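Local coordinates for protein endoglucanase (Uncultured bacterium, PDB 3X17) that probably hydrolyses internal beta-1,4-glucosidic bonds of cellulose, as a family 9 glycoside hydrolase with an N-terminal Ig-like domain, at residues N436-L447 against Y458-V469. Numbering follows the deposited sequence.
Sequences NKEALAKGMLLL and YERAALAQLDYV
Leu446 sets CD2 over one face of the Tyr458 ring, 4.2 Å from its centroid and 26° off the ring normal, a CH-pi contact in which the two side chains cross at about a right angle. The same ring also meets Phe414 and makes a cation-pi contact with Arg455. At the far end of the interface, a water lies in the plane of the Tyr468 ring, at its edge, 2.7 Å from Tyr468 OH, and donates to Asn436 OD1, bridging the two helices. The amide of Asn436 stands almost perpendicular to that ring, at 84°, and its ND2 is held by the carbonyl of Val508.

The other branch of Leu446 turns to Ala461, CD1 lying 3.5 Å from Ala461 CB, while Leu447 rests CG and CD2 on the methyl of Ala462. These helices form an antiparallel hairpin within the (alpha/alpha)6 barrel of the family 9 catalytic domain, their axes 8.4 Å apart at closest approach. Gly443 and Ala462 let the backbones come close, with 4.3 Å from Gly443 CA to Ala462 CA; Gly443 CA lies against Gln465 CG, and Gly443 O against Ala462 CB.

In Gln465, CG sits beside the backbone N and 3.5 Å from Ala439 O, and the bend at chi2 (-40°) returns NE2 to its own helix, where it donates to Ala461 O at 3.0 Å; Gly423 O is a second acceptor. Its OE1 is buried beside Ala439 CB without a polar partner. Cut back to an alanine, this position would probably lose the filling beside Ala439 O and Gly443 CA and leave the carbonyls of Ala461 and Gly423 without this amide donor. Leu440, sliding past Gln465 in the opposite direction, brings CD2 against Leu466 CD2 and CD1 beside Val469 CG1.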
ATOM      1  N   ASN A 436      -0.829  -7.000   5.528  1.00 31.19           N
ATOM      2  CA  ASN A 436       0.336  -6.617   4.746  1.00 32.64           C
ATOM      3  C   ASN A 436       0.438  -5.111   4.522  1.00 33.75           C
ATOM      4  O   ASN A 436       1.503  -4.508   4.654  1.00 34.49           O
ATOM      5  CB  ASN A 436       0.321  -7.336   3.407  1.00 32.01           C
ATOM      6  CG  ASN A 436       0.662  -8.809   3.543  1.00 36.46           C
ATOM      7  OD1 ASN A 436       1.075  -9.258   4.611  1.00 36.82           O
ATOM      8  ND2 ASN A 436       0.492  -9.563   2.468  1.00 38.47           N
ATOM      9  N   LYS A 437      -0.681  -4.494   4.191  1.00 33.95           N
ATOM     10  CA  LYS A 437      -0.696  -3.064   3.949  1.00 33.19           C
ATOM     11  C   LYS A 437      -0.315  -2.307   5.232  1.00 33.18           C
ATOM     12  O   LYS A 437       0.486  -1.357   5.216  1.00 30.70           O
ATOM     13  CB  LYS A 437      -2.084  -2.644   3.451  1.00 34.51           C
ATOM     14  CG  LYS A 437      -2.245  -1.131   3.215  1.00 34.61           C
ATOM     15  CD  LYS A 437      -2.670  -0.444   4.478  1.00 32.84           C
ATOM     16  CE  LYS A 437      -4.065  -0.934   4.926  1.00 34.20           C
ATOM     17  NZ  LYS A 437      -4.826   0.203   5.601  1.00 38.07           N
ATOM     18  N   GLU A 438      -0.902  -2.736   6.336  1.00 32.66           N
ATOM     19  CA  GLU A 438      -0.630  -2.184   7.663  1.00 33.23           C
ATOM     20  C   GLU A 438       0.857  -2.286   8.055  1.00 32.24           C
ATOM     21  O   GLU A 438       1.430  -1.321   8.582  1.00 33.30           O
ATOM     22  CB  GLU A 438      -1.532  -2.878   8.714  1.00 34.72           C
ATOM     23  CG  GLU A 438      -1.284  -2.432  10.145  1.00 38.27           C
ATOM     24  CD  GLU A 438      -2.217  -3.092  11.166  1.00 45.24           C
ATOM     25  OE1 GLU A 438      -3.357  -3.485  10.807  1.00 46.31           O
ATOM     26  OE2 GLU A 438      -1.828  -3.148  12.351  1.00 46.60           O
ATOM     27  N   ALA A 439       1.491  -3.415   7.728  1.00 30.89           N
ATOM     28  CA  ALA A 439       2.941  -3.571   7.923  1.00 30.47           C
ATOM     29  C   ALA A 439       3.681  -2.487   7.157  1.00 31.71           C
ATOM     30  O   ALA A 439       4.589  -1.834   7.694  1.00 31.64           O
ATOM     31  CB  ALA A 439       3.407  -4.928   7.449  1.00 30.77           C
ATOM     32  N   LEU A 440       3.366  -2.366   5.876  1.00 28.76           N
ATOM     33  CA  LEU A 440       4.124  -1.463   5.033  1.00 29.66           C
ATOM     34  C   LEU A 440       3.835  -0.012   5.409  1.00 29.20           C
ATOM     35  O   LEU A 440       4.732   0.838   5.366  1.00 32.17           O
ATOM     36  CB  LEU A 440       3.837  -1.733   3.562  1.00 27.78           C
ATOM     37  CG  LEU A 440       4.574  -2.930   2.947  1.00 31.37           C
ATOM     38  CD1 LEU A 440       3.858  -3.323   1.643  1.00 27.97           C
ATOM     39  CD2 LEU A 440       6.055  -2.593   2.649  1.00 29.00           C
ATOM     40  N   ALA A 441       2.591   0.275   5.785  1.00 28.64           N
ATOM     41  CA  ALA A 441       2.202   1.616   6.228  1.00 27.82           C
ATOM     42  C   ALA A 441       2.942   1.981   7.521  1.00 30.39           C
ATOM     43  O   ALA A 441       3.241   3.150   7.742  1.00 29.71           O
ATOM     44  CB  ALA A 441       0.688   1.690   6.459  1.00 28.18           C
ATOM     45  N   LYS A 442       3.154   1.000   8.398  1.00 28.79           N
ATOM     46  CA  LYS A 442       3.995   1.203   9.579  1.00 31.79           C
ATOM     47  C   LYS A 442       5.471   1.382   9.222  1.00 32.76           C
ATOM     48  O   LYS A 442       6.182   2.140   9.881  1.00 33.52           O
ATOM     49  CB  LYS A 442       3.839   0.062  10.591  1.00 31.60           C
ATOM     50  CG  LYS A 442       2.522   0.072  11.338  1.00 30.30           C
ATOM     51  CD  LYS A 442       2.364  -1.217  12.204  1.00 30.29           C
ATOM     52  CE  LYS A 442       1.200  -1.041  13.213  1.00 36.54           C
ATOM     53  NZ  LYS A 442       1.049  -2.229  14.135  1.00 39.45           N
ATOM     54  N   GLY A 443       5.912   0.696   8.170  1.00 32.42           N
ATOM     55  CA  GLY A 443       7.188   0.978   7.545  1.00 30.63           C
ATOM     56  C   GLY A 443       7.302   2.437   7.149  1.00 31.86           C
ATOM     57  O   GLY A 443       8.328   3.091   7.385  1.00 29.50           O
ATOM     58  N   MET A 444       6.232   2.943   6.553  1.00 31.30           N
ATOM     59  CA  MET A 444       6.138   4.354   6.180  1.00 31.23           C
ATOM     60  C   MET A 444       6.271   5.295   7.391  1.00 29.85           C
ATOM     61  O   MET A 444       6.960   6.276   7.294  1.00 30.81           O
ATOM     62  CB  MET A 444       4.834   4.639   5.411  1.00 28.75           C
ATOM     63  CG  MET A 444       4.752   6.058   4.820  1.00 33.09           C
ATOM     64  SD  MET A 444       3.067   6.462   4.287  1.00 32.91           S
ATOM     65  CE  MET A 444       2.822   5.286   2.964  1.00 32.42           C
ATOM     66  N   LEU A 445       5.652   4.992   8.527  1.00 30.76           N
ATOM     67  CA  LEU A 445       5.844   5.855   9.701  1.00 31.63           C
ATOM     68  C   LEU A 445       7.283   5.847  10.223  1.00 32.68           C
ATOM     69  O   LEU A 445       7.802   6.901  10.621  1.00 32.27           O
ATOM     70  CB  LEU A 445       4.861   5.561  10.842  1.00 32.93           C
ATOM     71  CG  LEU A 445       3.366   5.511  10.505  1.00 33.05           C
ATOM     72  CD1 LEU A 445       2.590   5.071  11.732  1.00 35.54           C
ATOM     73  CD2 LEU A 445       2.847   6.832   9.946  1.00 29.45           C
ATOM     74  N   LEU A 446       7.940   4.688  10.178  1.00 31.48           N
ATOM     75  CA  LEU A 446       9.381   4.614  10.482  1.00 33.70           C
ATOM     76  C   LEU A 446      10.187   5.511   9.549  1.00 33.59           C
ATOM     77  O   LEU A 446      10.995   6.316  10.011  1.00 35.94           O
ATOM     78  CB  LEU A 446       9.906   3.180  10.380  1.00 32.57           C
ATOM     79  CG  LEU A 446       9.304   2.210  11.397  1.00 35.01           C
ATOM     80  CD1 LEU A 446       9.504   0.764  10.938  1.00 32.56           C
ATOM     81  CD2 LEU A 446       9.930   2.426  12.774  1.00 34.80           C
ATOM     82  N   LEU A 447       9.882   5.468   8.255  1.00 32.11           N
ATOM     83  CA  LEU A 447      10.580   6.305   7.323  1.00 32.23           C
ATOM     84  C   LEU A 447      10.272   7.784   7.506  1.00 32.42           C
ATOM     85  O   LEU A 447      11.112   8.617   7.192  1.00 36.54           O
ATOM     86  CB  LEU A 447      10.330   5.872   5.876  1.00 32.13           C
ATOM     87  CG  LEU A 447      10.913   4.513   5.477  1.00 33.82           C
ATOM     88  CD1 LEU A 447      10.473   4.119   4.066  1.00 30.78           C
ATOM     89  CD2 LEU A 447      12.434   4.471   5.623  1.00 35.02           C
ATOM     90  N   TYR A 458      15.658   2.520  12.160  1.00 39.12           N
ATOM     91  CA  TYR A 458      14.302   2.713  11.641  1.00 37.54           C
ATOM     92  C   TYR A 458      14.278   2.273  10.177  1.00 39.50           C
ATOM     93  O   TYR A 458      13.403   1.525   9.753  1.00 37.73           O
ATOM     94  CB  TYR A 458      13.847   4.157  11.784  1.00 34.83           C
ATOM     95  CG  TYR A 458      13.328   4.518  13.165  1.00 32.94           C
ATOM     96  CD1 TYR A 458      13.251   3.575  14.182  1.00 34.53           C
ATOM     97  CD2 TYR A 458      12.940   5.816  13.453  1.00 31.93           C
ATOM     98  CE1 TYR A 458      12.824   3.934  15.466  1.00 35.95           C
ATOM     99  CE2 TYR A 458      12.479   6.176  14.710  1.00 32.54           C
ATOM    100  CZ  TYR A 458      12.416   5.237  15.709  1.00 38.66           C
ATOM    101  OH  TYR A 458      11.884   5.599  16.930  1.00 41.69           O
ATOM    102  N   GLU A 459      15.326   2.633   9.450  1.00 39.11           N
ATOM    103  CA  GLU A 459      15.447   2.247   8.056  1.00 40.25           C
ATOM    104  C   GLU A 459      15.576   0.731   7.903  1.00 39.11           C
ATOM    105  O   GLU A 459      14.970   0.114   6.999  1.00 35.72           O
ATOM    106  CB  GLU A 459      16.644   2.955   7.437  1.00 38.67           C
ATOM    107  CG  GLU A 459      16.600   3.046   5.927  1.00 46.14           C
ATOM    108  CD  GLU A 459      17.725   3.914   5.367  1.00 51.47           C
ATOM    109  OE1 GLU A 459      17.642   5.145   5.492  1.00 61.46           O
ATOM    110  OE2 GLU A 459      18.720   3.367   4.865  1.00 51.95           O
ATOM    111  N   ARG A 460      16.281   0.115   8.841  1.00 38.27           N
ATOM    112  CA  ARG A 460      16.332  -1.338   8.867  1.00 40.49           C
ATOM    113  C   ARG A 460      14.933  -1.921   9.114  1.00 38.97           C
ATOM    114  O   ARG A 460      14.534  -2.874   8.443  1.00 38.13           O
ATOM    115  CB  ARG A 460      17.334  -1.880   9.899  1.00 41.23           C
ATOM    116  CG  ARG A 460      17.390  -3.432   9.915  1.00 47.15           C
ATOM    117  CD  ARG A 460      18.379  -3.971  10.965  1.00 54.91           C
ATOM    118  NE  ARG A 460      17.823  -3.916  12.322  1.00 63.85           N
ATOM    119  CZ  ARG A 460      18.270  -3.118  13.297  1.00 66.58           C
ATOM    120  NH1 ARG A 460      19.303  -2.306  13.071  1.00 64.77           N
ATOM    121  NH2 ARG A 460      17.682  -3.124  14.497  1.00 60.47           N
ATOM    122  N   ALA A 461      14.217  -1.365  10.089  1.00 35.68           N
ATOM    123  CA  ALA A 461      12.894  -1.866  10.422  1.00 36.57           C
ATOM    124  C   ALA A 461      11.934  -1.705   9.248  1.00 34.40           C
ATOM    125  O   ALA A 461      11.072  -2.540   9.053  1.00 35.16           O
ATOM    126  CB  ALA A 461      12.337  -1.192  11.686  1.00 35.71           C
ATOM    127  N   ALA A 462      12.050  -0.606   8.501  1.00 33.74           N
ATOM    128  CA  ALA A 462      11.244  -0.407   7.307  1.00 31.69           C
ATOM    129  C   ALA A 462      11.612  -1.444   6.246  1.00 34.12           C
ATOM    130  O   ALA A 462      10.729  -2.056   5.624  1.00 34.42           O
ATOM    131  CB  ALA A 462      11.440   1.014   6.756  1.00 30.94           C
ATOM    132  N   LEU A 463      12.904  -1.649   6.020  1.00 31.23           N
ATOM    133  CA  LEU A 463      13.329  -2.651   5.034  1.00 31.84           C
ATOM    134  C   LEU A 463      12.729  -4.007   5.380  1.00 31.46           C
ATOM    135  O   LEU A 463      12.339  -4.778   4.494  1.00 31.27           O
ATOM    136  CB  LEU A 463      14.855  -2.788   4.989  1.00 29.04           C
ATOM    137  CG  LEU A 463      15.417  -3.870   4.064  1.00 31.56           C
ATOM    138  CD1 LEU A 463      14.924  -3.623   2.600  1.00 29.99           C
ATOM    139  CD2 LEU A 463      16.949  -3.796   4.096  1.00 33.23           C
ATOM    140  N   ALA A 464      12.671  -4.289   6.672  1.00 29.08           N
ATOM    141  CA  ALA A 464      12.169  -5.571   7.154  1.00 27.07           C
ATOM    142  C   ALA A 464      10.704  -5.806   6.731  1.00 28.91           C
ATOM    143  O   ALA A 464      10.216  -6.953   6.757  1.00 28.52           O
ATOM    144  CB  ALA A 464      12.301  -5.632   8.672  1.00 26.36           C
ATOM    145  N   GLN A 465       9.998  -4.734   6.382  1.00 26.26           N
ATOM    146  CA  GLN A 465       8.600  -4.887   5.920  1.00 29.09           C
ATOM    147  C   GLN A 465       8.530  -5.332   4.457  1.00 29.62           C
ATOM    148  O   GLN A 465       7.692  -6.167   4.089  1.00 31.48           O
ATOM    149  CB  GLN A 465       7.803  -3.591   6.102  1.00 26.85           C
ATOM    150  CG  GLN A 465       7.830  -3.096   7.513  1.00 25.66           C
ATOM    151  CD  GLN A 465       7.710  -4.234   8.506  1.00 35.30           C
ATOM    152  OE1 GLN A 465       6.817  -5.099   8.373  1.00 32.20           O
ATOM    153  NE2 GLN A 465       8.625  -4.267   9.506  1.00 31.60           N
ATOM    154  N   LEU A 466       9.459  -4.826   3.650  1.00 28.81           N
ATOM    155  CA  LEU A 466       9.695  -5.409   2.338  1.00 31.06           C
ATOM    156  C   LEU A 466      10.158  -6.866   2.409  1.00 32.10           C
ATOM    157  O   LEU A 466       9.612  -7.706   1.703  1.00 33.83           O
ATOM    158  CB  LEU A 466      10.658  -4.560   1.519  1.00 30.12           C
ATOM    159  CG  LEU A 466      10.208  -3.146   1.148  1.00 29.62           C
ATOM    160  CD1 LEU A 466      11.393  -2.340   0.651  1.00 28.64           C
ATOM    161  CD2 LEU A 466       9.181  -3.220   0.011  1.00 31.86           C
ATOM    162  N   ASP A 467      11.157  -7.178   3.233  1.00 29.49           N
ATOM    163  CA  ASP A 467      11.597  -8.579   3.358  1.00 30.60           C
ATOM    164  C   ASP A 467      10.426  -9.479   3.720  1.00 30.08           C
ATOM    165  O   ASP A 467      10.346 -10.615   3.259  1.00 30.25           O
ATOM    166  CB  ASP A 467      12.722  -8.777   4.403  1.00 28.76           C
ATOM    167  CG  ASP A 467      14.026  -8.021   4.047  1.00 34.52           C
ATOM    168  OD1 ASP A 467      14.337  -7.800   2.837  1.00 36.42           O
ATOM    169  OD2 ASP A 467      14.783  -7.712   4.995  1.00 34.76           O
ATOM    170  N   TYR A 468       9.586  -8.992   4.624  1.00 29.08           N
ATOM    171  CA  TYR A 468       8.493  -9.787   5.158  1.00 32.94           C
ATOM    172  C   TYR A 468       7.430 -10.113   4.097  1.00 31.85           C
ATOM    173  O   TYR A 468       7.051 -11.280   3.938  1.00 31.18           O
ATOM    174  CB  TYR A 468       7.848  -9.098   6.361  1.00 30.55           C
ATOM    175  CG  TYR A 468       6.528  -9.725   6.760  1.00 35.91           C
ATOM    176  CD1 TYR A 468       6.488 -10.842   7.597  1.00 34.03           C
ATOM    177  CD2 TYR A 468       5.317  -9.134   6.403  1.00 36.33           C
ATOM    178  CE1 TYR A 468       5.269 -11.412   7.968  1.00 37.55           C
ATOM    179  CE2 TYR A 468       4.106  -9.667   6.818  1.00 34.24           C
ATOM    180  CZ  TYR A 468       4.085 -10.819   7.576  1.00 39.17           C
ATOM    181  OH  TYR A 468       2.872 -11.387   7.928  1.00 34.17           O
ATOM    182  N   VAL A 469       7.036  -9.114   3.301  1.00 31.16           N
ATOM    183  CA  VAL A 469       6.024  -9.365   2.277  1.00 30.66           C
ATOM    184  C   VAL A 469       6.620 -10.104   1.094  1.00 31.47           C
ATOM    185  O   VAL A 469       5.876 -10.560   0.212  1.00 31.61           O
ATOM    186  CB  VAL A 469       5.281  -8.091   1.762  1.00 31.77           C
ATOM    187  CG1 VAL A 469       4.500  -7.380   2.880  1.00 27.83           C
ATOM    188  CG2 VAL A 469       6.231  -7.156   1.033  1.00 30.73           C
TER
HETATM  189  O   HOH W   1       0.801  -9.744   7.307  1.00 25.99           O